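Local coordinates for TetR-family transcriptional regulator (Streptomyces coelicolor A3, PDB 2QIB), which probably binds DNA through a helix-turn-helix motif and regulates transcription, at residues A[219-222]-A[223-227]. Sequence-based numbering, arbitrary orientation.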
loop_
_atom_site.group_PDB
_atom_site.type_symbol
_atom_site.label_atom_id
_atom_site.label_comp_id
_atom_site.label_asym_id
_atom_site.label_seq_id
_atom_site.Cartn_x
_atom_site.Cartn_y
_atom_site.Cartn_z
ATOM N N ASP A 219 -13.812 23.504 0.175
ATOM C CA ASP A 219 -12.686 24.169 -0.460
ATOM C C ASP A 219 -12.038 23.292 -1.541
ATOM O O ASP A 219 -11.697 23.791 -2.613
ATOM C CB ASP A 219 -11.676 24.623 0.593
ATOM C CG ASP A 219 -10.494 25.353 -0.019
ATOM O OD1 ASP A 219 -10.700 26.347 -0.753
ATOM O OD2 ASP A 219 -9.362 24.921 0.236
ATOM N N LEU A 220 -11.907 21.984 -1.294
ATOM C CA LEU A 220 -11.459 21.080 -2.354
ATOM C C LEU A 220 -12.323 21.138 -3.617
ATOM O O LEU A 220 -11.818 21.231 -4.724
ATOM C CB LEU A 220 -11.379 19.618 -1.846
ATOM C CG LEU A 220 -11.070 18.539 -2.903
ATOM C CD1 LEU A 220 -9.601 18.636 -3.386
ATOM C CD2 LEU A 220 -11.337 17.166 -2.317
ATOM N N VAL A 221 -13.640 21.060 -3.453
ATOM C CA VAL A 221 -14.534 21.094 -4.605
ATOM C C VAL A 221 -14.384 22.449 -5.326
ATOM O O VAL A 221 -14.277 22.460 -6.547
ATOM C CB VAL A 221 -15.998 20.854 -4.164
ATOM C CG1 VAL A 221 -16.997 21.076 -5.326
ATOM C CG2 VAL A 221 -16.107 19.445 -3.540
ATOM N N ASP A 222 -14.296 23.536 -4.554
ATOM C CA ASP A 222 -14.124 24.904 -5.117
ATOM C C ASP A 222 -12.850 24.916 -5.974
ATOM O O ASP A 222 -12.865 25.394 -7.118
ATOM C CB ASP A 222 -13.989 25.960 -4.016
ATOM C CG ASP A 222 -15.284 26.195 -3.232
ATOM O OD1 ASP A 222 -16.324 25.632 -3.612
ATOM O OD2 ASP A 222 -15.226 26.945 -2.230
ATOM N N ARG A 223 -11.758 24.396 -5.399
ATOM C CA ARG A 223 -10.469 24.330 -6.118
ATOM C C ARG A 223 -10.472 23.474 -7.382
ATOM O O ARG A 223 -9.834 23.811 -8.397
ATOM C CB ARG A 223 -9.370 23.895 -5.169
ATOM C CG ARG A 223 -9.009 24.983 -4.185
ATOM C CD ARG A 223 -8.205 24.377 -3.083
ATOM N NE ARG A 223 -7.803 25.393 -2.121
ATOM C CZ ARG A 223 -6.627 26.011 -2.136
ATOM N NH1 ARG A 223 -5.732 25.741 -3.087
ATOM N NH2 ARG A 223 -6.356 26.912 -1.195
ATOM N N LEU A 224 -11.203 22.360 -7.345
ATOM C CA LEU A 224 -11.295 21.526 -8.519
ATOM C C LEU A 224 -12.151 22.161 -9.612
ATOM O O LEU A 224 -11.864 22.026 -10.808
ATOM C CB LEU A 224 -11.814 20.130 -8.145
ATOM C CG LEU A 224 -10.834 19.291 -7.301
ATOM C CD1 LEU A 224 -11.500 17.971 -6.966
ATOM C CD2 LEU A 224 -9.519 19.057 -8.062
ATOM N N LEU A 225 -13.195 22.874 -9.198
ATOM C CA LEU A 225 -14.003 23.612 -10.153
ATOM C C LEU A 225 -13.143 24.682 -10.819
ATOM O O LEU A 225 -13.184 24.839 -12.047
ATOM C CB LEU A 225 -15.249 24.203 -9.473
ATOM C CG LEU A 225 -16.325 23.148 -9.159
ATOM C CD1 LEU A 225 -17.410 23.773 -8.222
ATOM C CD2 LEU A 225 -16.934 22.559 -10.453
ATOM N N ALA A 226 -12.327 25.359 -10.016
ATOM C CA ALA A 226 -11.419 26.425 -10.502
ATOM C C ALA A 226 -10.377 25.867 -11.477
ATOM O O ALA A 226 -10.156 26.411 -12.560
ATOM C CB ALA A 226 -10.754 27.149 -9.340
ATOM N N LEU A 227 -9.777 24.747 -11.110
ATOM C CA LEU A 227 -8.857 24.054 -11.998
ATOM C C LEU A 227 -9.506 23.711 -13.343
ATOM O O LEU A 227 -8.890 23.909 -14.400
ATOM C CB LEU A 227 -8.306 22.801 -11.294
ATOM C CG LEU A 227 -7.130 22.084 -11.941
ATOM C CD1 LEU A 227 -5.969 23.062 -12.183
ATOM C CD2 LEU A 227 -6.728 20.979 -10.998
HETATM O O HOH W 1 -7.464 26.300 1.712
#
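Asp219 and Arg223, one helical turn apart, form an i to i+4 salt bridge in which NE of Arg223 lies 2.9 Å from OD2 of Asp219. This bond is bent, with an N-H...O angle of 142°; it reaches OD2 on the syn side but out of the carboxylate plane. A weak bond from the same NE to OD1 of Asp219 spans 3.3 Å, so the single N-H is shared unequally between the two oxygens. The carboxylate comes to the NE edge of the guanidinium with the two planes nearly perpendicular, so this is not the coplanar, two-N-H pairing of a carboxylate with a guanidinium. Asp219 reaches along the helix because its CG stands anti to the backbone N (chi1 -179°), while CG of Arg223 lies beside its own backbone N (chi1 -72°), which starts the extended CG-to-NE chain back toward the preceding turn. A water donates to OD2 of Asp219 at 2.8 Å and weakly accepts from NH2 of Arg223, so that it bridges the two charged groups. Beneath the side chains run four successive alpha-helical bonds, from Arg223 N to Asp219 O through Ala226 N to Asp222 O, each 2.9 Å between N and O. The same spacing pairs apolar groups: CD1 of Leu220 meets CD1 of Leu224 at 4.1 Å, both residues being buried. Val221 and Leu225 lie side by side, CG1 of Val221 being 4.0 Å from CD1 of Leu225. All of this belongs to helix 216-228, the last of this all-helical chain and far from its centre. It packs against the second subunit: Tyr196 of that subunit touches Asp219, Leu220 and Arg223, and Ala195 O, just after that subunit's helix 175-194, accepts a hydrogen bond from NH1 of Arg223.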